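Local coordinates for BF1531-like N-terminal domain-containing protein (Bacteroides fragilis, PDB 3SLR) that is of unknown function but carries an FkbH-type N-terminal domain and a magnesium-binding phosphatase-like domain, and probably hydrolyses ester bonds, at residues L225-G239 with A276-F290. Sequence-based numbering, arbitrary orientation.
Sequences LILDLDNTIWGGVVG and AVCSKNNEGKAKEPF. With MG (magnesium ion), chain C; MG (magnesium ion), chain B.
Strands 225-227 and 276-280 run parallel at 32°, pairing Ile226 with Ala276 and Leu227 with Val277; the bonds Ala276 N to Leu225 O, Leu227 N to Ala276 O and Cys278 N to Leu227 O alternate between the strands, as a parallel ladder requires. These are the two central strands of the four-stranded parallel sheet of the phosphatase domain, flanked by 305-309 and 331-334. On the face bearing Ile226 and Ala276, Ile226 CG2 rests 3.6 Å from Cys278 CB.

Beyond the strands, Leu229 splits its branches. CD1 lies 3.6 Å from Ala286 CB on helix 283-292, while CD2 meets the Phe290 ring in its plane, at the edge, 3.7 Å from CZ. Its CG abuts Val277 CG1, the two side chains crossing at about a right angle. Trp234, with CG wedged between backbone N and carbonyl carbon (chi1 59°), sends CH2 to within 3.6 Å of Pro289 CG; its six-membered ring and that of Phe290 are inclined at 64°. Val238 CG2 adds a contact with Pro289 CG at 3.8 Å.

Asp230 holds the indole at its edge: Trp234 NE1 donates, nearly in the ring plane, to the anti lone pair of OD1 at 2.8 Å, and Val238 N reaches the same oxygen from above the carboxylate plane. The second oxygen, OD2, takes a hydrogen from water 1, which also donates to Lys280 O and binds one magnesium. Asp228 bridges both ions, OD1 to one and OD2 to the other; Asp230 O and Asp336 join the latter's shell. The Asp228-Asp230-Thr232 spacing matches the DxDx(T/V) motif of HAD phosphatases, and Thr232 OG1 donates to Asp228 OD2. The bonds to Asp230 OD1 and Asp228 OD2 thus probably set the shape of the metal-binding loop, while apolar packing on helix 283-292 and the water from Asp230 OD2 to Lys280 O hold it to the neighbouring segment.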
ATOM      1  N   LEU A 225     -15.606  -3.322   2.403  1.00 17.83           N
ATOM      2  CA  LEU A 225     -15.705  -2.882   1.016  1.00 14.39           C
ATOM      3  C   LEU A 225     -17.173  -2.954   0.571  1.00 15.80           C
ATOM      4  O   LEU A 225     -17.802  -4.004   0.675  1.00 15.61           O
ATOM      5  CB  LEU A 225     -14.835  -3.772   0.114  1.00 16.96           C
ATOM      6  CG  LEU A 225     -14.923  -3.503  -1.392  1.00 16.40           C
ATOM      7  CD1 LEU A 225     -14.431  -2.097  -1.710  1.00 16.25           C
ATOM      8  CD2 LEU A 225     -14.142  -4.532  -2.222  1.00 16.10           C
ATOM      9  N   ILE A 226     -17.710  -1.827   0.098  1.00 15.80           N
ATOM     10  CA  ILE A 226     -19.088  -1.746  -0.384  1.00 14.04           C
ATOM     11  C   ILE A 226     -19.069  -1.635  -1.895  1.00 16.63           C
ATOM     12  O   ILE A 226     -18.394  -0.767  -2.448  1.00 16.39           O
ATOM     13  CB  ILE A 226     -19.814  -0.508   0.183  1.00 16.01           C
ATOM     14  CG1 ILE A 226     -19.776  -0.535   1.702  1.00 19.03           C
ATOM     15  CG2 ILE A 226     -21.267  -0.439  -0.337  1.00 14.57           C
ATOM     16  CD1 ILE A 226     -20.146   0.808   2.334  1.00 20.20           C
ATOM     17  N   LEU A 227     -19.813  -2.517  -2.557  1.00 15.43           N
ATOM     18  CA  LEU A 227     -19.772  -2.622  -4.012  1.00 16.76           C
ATOM     19  C   LEU A 227     -21.087  -2.246  -4.680  1.00 13.67           C
ATOM     20  O   LEU A 227     -22.145  -2.721  -4.295  1.00 15.62           O
ATOM     21  CB  LEU A 227     -19.442  -4.061  -4.414  1.00 16.19           C
ATOM     22  CG  LEU A 227     -18.096  -4.593  -3.919  1.00 20.14           C
ATOM     23  CD1 LEU A 227     -18.055  -6.118  -4.007  1.00 21.37           C
ATOM     24  CD2 LEU A 227     -16.946  -3.955  -4.695  1.00 20.35           C
ATOM     25  N   ASP A 228     -21.007  -1.415  -5.707  1.00 16.05           N
ATOM     26  CA  ASP A 228     -22.098  -1.312  -6.657  1.00 16.95           C
ATOM     27  C   ASP A 228     -22.088  -2.605  -7.497  1.00 17.20           C
ATOM     28  O   ASP A 228     -21.110  -3.343  -7.479  1.00 16.15           O
ATOM     29  CB  ASP A 228     -21.894  -0.071  -7.525  1.00 18.39           C
ATOM     30  CG  ASP A 228     -22.874   0.005  -8.667  1.00 19.72           C
ATOM     31  OD1 ASP A 228     -24.088   0.129  -8.395  1.00 19.56           O
ATOM     32  OD2 ASP A 228     -22.425  -0.058  -9.828  1.00 20.65           O
ATOM     33  N   LEU A 229     -23.175  -2.900  -8.202  1.00 14.21           N
ATOM     34  CA  LEU A 229     -23.222  -4.108  -9.026  1.00 17.99           C
ATOM     35  C   LEU A 229     -23.016  -3.802 -10.512  1.00 17.67           C
ATOM     36  O   LEU A 229     -21.976  -4.136 -11.084  1.00 17.04           O
ATOM     37  CB  LEU A 229     -24.539  -4.867  -8.801  1.00 17.37           C
ATOM     38  CG  LEU A 229     -24.782  -5.442  -7.398  1.00 17.82           C
ATOM     39  CD1 LEU A 229     -26.173  -6.090  -7.293  1.00 16.82           C
ATOM     40  CD2 LEU A 229     -23.686  -6.436  -6.995  1.00 14.86           C
ATOM     41  N   ASP A 230     -23.995  -3.159 -11.140  1.00 18.85           N
ATOM     42  CA  ASP A 230     -23.943  -2.975 -12.596  1.00 21.27           C
ATOM     43  C   ASP A 230     -22.708  -2.190 -13.051  1.00 19.92           C
ATOM     44  O   ASP A 230     -22.488  -1.050 -12.635  1.00 18.77           O
ATOM     45  CB  ASP A 230     -25.216  -2.302 -13.119  1.00 21.58           C
ATOM     46  CG  ASP A 230     -26.445  -3.200 -13.030  1.00 20.61           C
ATOM     47  OD1 ASP A 230     -26.349  -4.438 -13.245  1.00 18.77           O
ATOM     48  OD2 ASP A 230     -27.535  -2.653 -12.764  1.00 21.72           O
ATOM     49  N   ASN A 231     -21.917  -2.805 -13.922  1.00 18.43           N
ATOM     50  CA  ASN A 231     -20.714  -2.185 -14.458  1.00 17.74           C
ATOM     51  C   ASN A 231     -19.638  -1.923 -13.405  1.00 17.02           C
ATOM     52  O   ASN A 231     -18.675  -1.210 -13.656  1.00 17.12           O
ATOM     53  CB  ASN A 231     -21.049  -0.927 -15.260  1.00 18.81           C
ATOM     54  CG  ASN A 231     -21.794  -1.254 -16.545  1.00 24.82           C
ATOM     55  OD1 ASN A 231     -21.429  -2.191 -17.272  1.00 26.26           O
ATOM     56  ND2 ASN A 231     -22.852  -0.500 -16.825  1.00 29.88           N
ATOM     57  N   THR A 232     -19.805  -2.534 -12.237  1.00 16.89           N
ATOM     58  CA  THR A 232     -18.779  -2.494 -11.205  1.00 17.25           C
ATOM     59  C   THR A 232     -18.202  -3.890 -10.996  1.00 17.60           C
ATOM     60  O   THR A 232     -16.995  -4.091 -11.197  1.00 16.02           O
ATOM     61  CB  THR A 232     -19.308  -1.860  -9.882  1.00 14.60           C
ATOM     62  OG1 THR A 232     -19.680  -0.504 -10.139  1.00 18.95           O
ATOM     63  CG2 THR A 232     -18.230  -1.854  -8.813  1.00 14.35           C
ATOM     64  N   ILE A 233     -19.046  -4.864 -10.654  1.00 15.39           N
ATOM     65  CA  ILE A 233     -18.570  -6.253 -10.552  1.00 17.88           C
ATOM     66  C   ILE A 233     -18.949  -7.156 -11.741  1.00 17.30           C
ATOM     67  O   ILE A 233     -18.502  -8.291 -11.825  1.00 17.59           O
ATOM     68  CB  ILE A 233     -18.945  -6.929  -9.214  1.00 17.51           C
ATOM     69  CG1 ILE A 233     -20.454  -7.217  -9.136  1.00 15.91           C
ATOM     70  CG2 ILE A 233     -18.464  -6.074  -8.043  1.00 17.21           C
ATOM     71  CD1 ILE A 233     -20.821  -8.232  -8.066  1.00 18.65           C
ATOM     72  N   TRP A 234     -19.792  -6.657 -12.639  1.00 17.54           N
ATOM     73  CA  TRP A 234     -20.073  -7.343 -13.902  1.00 15.47           C
ATOM     74  C   TRP A 234     -20.357  -6.287 -14.956  1.00 17.95           C
ATOM     75  O   TRP A 234     -20.725  -5.166 -14.624  1.00 16.34           O
ATOM     76  CB  TRP A 234     -21.246  -8.344 -13.798  1.00 15.77           C
ATOM     77  CG  TRP A 234     -22.588  -7.756 -13.356  1.00 15.18           C
ATOM     78  CD1 TRP A 234     -23.301  -6.762 -13.974  1.00 17.04           C
ATOM     79  CD2 TRP A 234     -23.371  -8.158 -12.218  1.00 16.96           C
ATOM     80  NE1 TRP A 234     -24.468  -6.511 -13.277  1.00 13.83           N
ATOM     81  CE2 TRP A 234     -24.534  -7.357 -12.200  1.00 15.49           C
ATOM     82  CE3 TRP A 234     -23.193  -9.110 -11.204  1.00 19.48           C
ATOM     83  CZ2 TRP A 234     -25.514  -7.480 -11.206  1.00 16.56           C
ATOM     84  CZ3 TRP A 234     -24.167  -9.235 -10.226  1.00 18.15           C
ATOM     85  CH2 TRP A 234     -25.315  -8.427 -10.235  1.00 16.58           C
ATOM     86  N   GLY A 235     -20.161  -6.626 -16.223  1.00 16.29           N
ATOM     87  CA  GLY A 235     -20.473  -5.692 -17.287  1.00 17.66           C
ATOM     88  C   GLY A 235     -21.961  -5.727 -17.596  1.00 19.41           C
ATOM     89  O   GLY A 235     -22.587  -6.778 -17.541  1.00 20.02           O
ATOM     90  N   GLY A 236     -22.530  -4.577 -17.927  1.00 22.63           N
ATOM     91  CA  GLY A 236     -23.925  -4.529 -18.312  1.00 21.35           C
ATOM     92  C   GLY A 236     -24.847  -4.166 -17.171  1.00 23.48           C
ATOM     93  O   GLY A 236     -24.413  -3.941 -16.040  1.00 21.15           O
ATOM     94  N   VAL A 237     -26.135  -4.112 -17.479  1.00 19.03           N
ATOM     95  CA  VAL A 237     -27.131  -3.692 -16.503  1.00 20.50           C
ATOM     96  C   VAL A 237     -28.123  -4.823 -16.356  1.00 20.20           C
ATOM     97  O   VAL A 237     -28.822  -5.171 -17.310  1.00 24.07           O
ATOM     98  CB  VAL A 237     -27.830  -2.396 -16.952  1.00 24.96           C
ATOM     99  CG1 VAL A 237     -28.951  -2.016 -15.979  1.00 21.32           C
ATOM    100  CG2 VAL A 237     -26.808  -1.262 -17.064  1.00 25.63           C
ATOM    101  N   VAL A 238     -28.161  -5.428 -15.171  1.00 17.79           N
ATOM    102  CA  VAL A 238     -28.906  -6.663 -14.994  1.00 17.89           C
ATOM    103  C   VAL A 238     -30.401  -6.481 -15.259  1.00 19.26           C
ATOM    104  O   VAL A 238     -31.062  -7.375 -15.818  1.00 20.06           O
ATOM    105  CB  VAL A 238     -28.639  -7.312 -13.612  1.00 18.01           C
ATOM    106  CG1 VAL A 238     -29.215  -6.463 -12.470  1.00 18.55           C
ATOM    107  CG2 VAL A 238     -29.193  -8.726 -13.569  1.00 18.84           C
ATOM    108  N   GLY A 239     -30.917  -5.315 -14.880  1.00 21.79           N
ATOM    109  CA  GLY A 239     -32.324  -4.998 -15.062  1.00 22.01           C
ATOM    110  C   GLY A 239     -32.740  -4.970 -16.522  1.00 26.60           C
ATOM    111  O   GLY A 239     -33.876  -5.323 -16.851  1.00 26.47           O
ATOM    112  N   ALA A 276     -20.083  -5.717   1.359  1.00 14.88           N
ATOM    113  CA  ALA A 276     -21.479  -5.323   1.313  1.00 16.99           C
ATOM    114  C   ALA A 276     -21.830  -4.885  -0.102  1.00 18.59           C
ATOM    115  O   ALA A 276     -20.954  -4.457  -0.851  1.00 17.53           O
ATOM    116  CB  ALA A 276     -21.737  -4.180   2.297  1.00 14.98           C
ATOM    117  N   VAL A 277     -23.107  -4.990  -0.463  1.00 15.79           N
ATOM    118  CA  VAL A 277     -23.571  -4.490  -1.751  1.00 16.32           C
ATOM    119  C   VAL A 277     -24.477  -3.280  -1.533  1.00 15.12           C
ATOM    120  O   VAL A 277     -25.269  -3.248  -0.586  1.00 17.17           O
ATOM    121  CB  VAL A 277     -24.304  -5.607  -2.566  1.00 15.83           C
ATOM    122  CG1 VAL A 277     -25.109  -5.006  -3.716  1.00 18.29           C
ATOM    123  CG2 VAL A 277     -23.298  -6.633  -3.094  1.00 18.08           C
ATOM    124  N   CYS A 278     -24.338  -2.278  -2.396  1.00 16.52           N
ATOM    125  CA  CYS A 278     -25.202  -1.105  -2.375  1.00 16.25           C
ATOM    126  C   CYS A 278     -25.522  -0.716  -3.810  1.00 17.07           C
ATOM    127  O   CYS A 278     -24.689  -0.155  -4.518  1.00 16.42           O
ATOM    128  CB  CYS A 278     -24.534   0.070  -1.638  1.00 17.86           C
ATOM    129  SG  CYS A 278     -25.655   1.506  -1.399  1.00 21.05           S
ATOM    130  N   SER A 279     -26.736  -1.047  -4.241  1.00 17.70           N
ATOM    131  CA  SER A 279     -27.084  -1.005  -5.653  1.00 18.35           C
ATOM    132  C   SER A 279     -28.478  -0.412  -5.882  1.00 19.81           C
ATOM    133  O   SER A 279     -29.396  -0.640  -5.094  1.00 20.13           O
ATOM    134  CB  SER A 279     -27.001  -2.425  -6.227  1.00 20.83           C
ATOM    135  OG  SER A 279     -27.455  -2.500  -7.573  1.00 19.20           O
ATOM    136  N   LYS A 280     -28.615   0.363  -6.953  1.00 18.15           N
ATOM    137  CA  LYS A 280     -29.909   0.852  -7.424  1.00 20.25           C
ATOM    138  C   LYS A 280     -30.525  -0.261  -8.265  1.00 22.56           C
ATOM    139  O   LYS A 280     -30.244  -0.365  -9.456  1.00 24.43           O
ATOM    140  CB  LYS A 280     -29.701   2.095  -8.296  1.00 23.49           C
ATOM    141  CG  LYS A 280     -30.408   3.372  -7.845  1.00 33.35           C
ATOM    142  CD  LYS A 280     -29.962   3.825  -6.481  1.00 28.64           C
ATOM    143  CE  LYS A 280     -30.277   5.306  -6.214  1.00 27.52           C
ATOM    144  NZ  LYS A 280     -29.454   6.264  -7.026  1.00 25.40           N
ATOM    145  N   ASN A 281     -31.332  -1.108  -7.633  1.00 20.10           N
ATOM    146  CA  ASN A 281     -31.940  -2.257  -8.296  1.00 22.23           C
ATOM    147  C   ASN A 281     -33.045  -2.836  -7.430  1.00 21.72           C
ATOM    148  O   ASN A 281     -33.073  -2.638  -6.210  1.00 22.10           O
ATOM    149  CB  ASN A 281     -30.898  -3.368  -8.539  1.00 21.39           C
ATOM    150  CG  ASN A 281     -30.212  -3.268  -9.897  1.00 23.06           C
ATOM    151  OD1 ASN A 281     -28.977  -3.257  -9.984  1.00 23.56           O
ATOM    152  ND2 ASN A 281     -31.000  -3.217 -10.959  1.00 21.26           N
ATOM    153  N   ASN A 282     -33.958  -3.556  -8.068  1.00 19.53           N
ATOM    154  CA  ASN A 282     -34.832  -4.461  -7.360  1.00 22.43           C
ATOM    155  C   ASN A 282     -33.984  -5.550  -6.709  1.00 21.73           C
ATOM    156  O   ASN A 282     -33.098  -6.123  -7.356  1.00 21.05           O
ATOM    157  CB  ASN A 282     -35.836  -5.068  -8.346  1.00 22.13           C
ATOM    158  CG  ASN A 282     -36.641  -6.196  -7.738  1.00 28.14           C
ATOM    159  OD1 ASN A 282     -36.279  -7.370  -7.858  1.00 27.05           O
ATOM    160  ND2 ASN A 282     -37.739  -5.847  -7.073  1.00 28.24           N
ATOM    161  N   GLU A 283     -34.235  -5.837  -5.436  1.00 20.62           N
ATOM    162  CA  GLU A 283     -33.380  -6.776  -4.713  1.00 22.25           C
ATOM    163  C   GLU A 283     -33.360  -8.159  -5.359  1.00 25.72           C
ATOM    164  O   GLU A 283     -32.293  -8.766  -5.513  1.00 21.09           O
ATOM    165  CB  GLU A 283     -33.796  -6.891  -3.250  1.00 25.76           C
ATOM    166  CG  GLU A 283     -32.899  -7.805  -2.431  1.00 26.00           C
ATOM    167  CD  GLU A 283     -33.462  -8.085  -1.051  1.00 37.76           C
ATOM    168  OE1 GLU A 283     -33.442  -7.165  -0.208  1.00 32.56           O
ATOM    169  OE2 GLU A 283     -33.933  -9.221  -0.818  1.00 36.12           O
ATOM    170  N   GLY A 284     -34.537  -8.655  -5.736  1.00 23.94           N
ATOM    171  CA  GLY A 284     -34.632  -9.947  -6.390  1.00 25.56           C
ATOM    172  C   GLY A 284     -33.748 -10.053  -7.620  1.00 20.71           C
ATOM    173  O   GLY A 284     -33.002 -11.029  -7.792  1.00 19.78           O
ATOM    174  N   LYS A 285     -33.832  -9.050  -8.486  1.00 18.67           N
ATOM    175  CA  LYS A 285     -33.058  -9.040  -9.728  1.00 20.83           C
ATOM    176  C   LYS A 285     -31.556  -8.940  -9.468  1.00 20.30           C
ATOM    177  O   LYS A 285     -30.739  -9.537 -10.179  1.00 18.18           O
ATOM    178  CB  LYS A 285     -33.491  -7.866 -10.609  1.00 19.95           C
ATOM    179  CG  LYS A 285     -34.933  -7.950 -11.094  1.00 32.12           C
ATOM    180  CD  LYS A 285     -35.201  -6.920 -12.191  1.00 36.45           C
ATOM    181  CE  LYS A 285     -36.578  -7.120 -12.828  1.00 45.23           C
ATOM    182  NZ  LYS A 285     -36.796  -8.521 -13.302  1.00 45.63           N
ATOM    183  N   ALA A 286     -31.198  -8.163  -8.456  1.00 18.12           N
ATOM    184  CA  ALA A 286     -29.803  -7.939  -8.119  1.00 18.71           C
ATOM    185  C   ALA A 286     -29.160  -9.203  -7.581  1.00 18.20           C
ATOM    186  O   ALA A 286     -27.980  -9.438  -7.809  1.00 18.52           O
ATOM    187  CB  ALA A 286     -29.672  -6.804  -7.092  1.00 17.55           C
ATOM    188  N   LYS A 287     -29.930 -10.009  -6.855  1.00 18.08           N
ATOM    189  CA  LYS A 287     -29.410 -11.254  -6.283  1.00 18.57           C
ATOM    190  C   LYS A 287     -29.363 -12.404  -7.290  1.00 20.81           C
ATOM    191  O   LYS A 287     -28.622 -13.366  -7.104  1.00 21.68           O
ATOM    192  CB  LYS A 287     -30.240 -11.690  -5.077  1.00 19.19           C
ATOM    193  CG  LYS A 287     -30.022 -10.831  -3.834  1.00 18.08           C
ATOM    194  CD  LYS A 287     -30.940 -11.247  -2.688  1.00 22.23           C
ATOM    195  CE  LYS A 287     -30.498 -10.571  -1.383  1.00 27.88           C
ATOM    196  NZ  LYS A 287     -31.233 -11.074  -0.184  1.00 32.89           N
ATOM    197  N   GLU A 288     -30.163 -12.308  -8.344  1.00 21.37           N
ATOM    198  CA  GLU A 288     -30.294 -13.427  -9.279  1.00 21.20           C
ATOM    199  C   GLU A 288     -28.979 -13.926  -9.893  1.00 19.75           C
ATOM    200  O   GLU A 288     -28.755 -15.131  -9.944  1.00 21.71           O
ATOM    201  CB  GLU A 288     -31.325 -13.121 -10.366  1.00 21.96           C
ATOM    202  CG  GLU A 288     -32.534 -14.043 -10.306  1.00 30.59           C
ATOM    203  CD  GLU A 288     -33.471 -13.850 -11.475  1.00 32.27           C
ATOM    204  OE1 GLU A 288     -33.586 -12.700 -11.961  1.00 29.56           O
ATOM    205  OE2 GLU A 288     -34.080 -14.850 -11.916  1.00 33.80           O
ATOM    206  N   PRO A 289     -28.100 -13.011 -10.344  1.00 18.47           N
ATOM    207  CA  PRO A 289     -26.841 -13.506 -10.916  1.00 19.83           C
ATOM    208  C   PRO A 289     -25.998 -14.267  -9.898  1.00 20.93           C
ATOM    209  O   PRO A 289     -25.400 -15.274 -10.259  1.00 18.00           O
ATOM    210  CB  PRO A 289     -26.125 -12.229 -11.364  1.00 18.23           C
ATOM    211  CG  PRO A 289     -27.201 -11.225 -11.546  1.00 22.30           C
ATOM    212  CD  PRO A 289     -28.234 -11.552 -10.492  1.00 18.31           C
ATOM    213  N   PHE A 290     -25.953 -13.800  -8.647  1.00 19.95           N
ATOM    214  CA  PHE A 290     -25.245 -14.529  -7.599  1.00 18.46           C
ATOM    215  C   PHE A 290     -25.799 -15.934  -7.470  1.00 18.55           C
ATOM    216  O   PHE A 290     -25.052 -16.896  -7.287  1.00 24.25           O
ATOM    217  CB  PHE A 290     -25.366 -13.813  -6.243  1.00 18.81           C
ATOM    218  CG  PHE A 290     -24.659 -12.488  -6.184  1.00 21.13           C
ATOM    219  CD1 PHE A 290     -25.286 -11.330  -6.620  1.00 18.54           C
ATOM    220  CD2 PHE A 290     -23.365 -12.397  -5.685  1.00 19.34           C
ATOM    221  CE1 PHE A 290     -24.638 -10.103  -6.566  1.00 17.69           C
ATOM    222  CE2 PHE A 290     -22.709 -11.172  -5.618  1.00 21.67           C
ATOM    223  CZ  PHE A 290     -23.346 -10.020  -6.066  1.00 17.67           C
TER
HETATM  224 MG    MG C 389     -25.981  -0.174  -9.889  1.00 14.08          MG
HETATM  225 MG    MG B 388     -23.100   0.959 -11.685  1.00 25.95          MG
HETATM  226  O   HOH W   1     -27.776  -0.209 -11.299  1.00 30.75           O
HETATM  227  O   HOH W   2     -26.491   1.510  -8.573  1.00 23.17           O
HETATM  228  O   HOH W   3     -23.507   2.124 -13.815  1.00 27.51           O
HETATM  229  O   HOH W   4     -25.297   0.962 -11.695  1.00 26.19           O
HETATM  230  O   HOH W   5     -23.676   2.879 -10.410  1.00 26.31           O
HETATM  231  O   HOH W   6     -25.928  -2.013  -9.293  1.00 21.01           O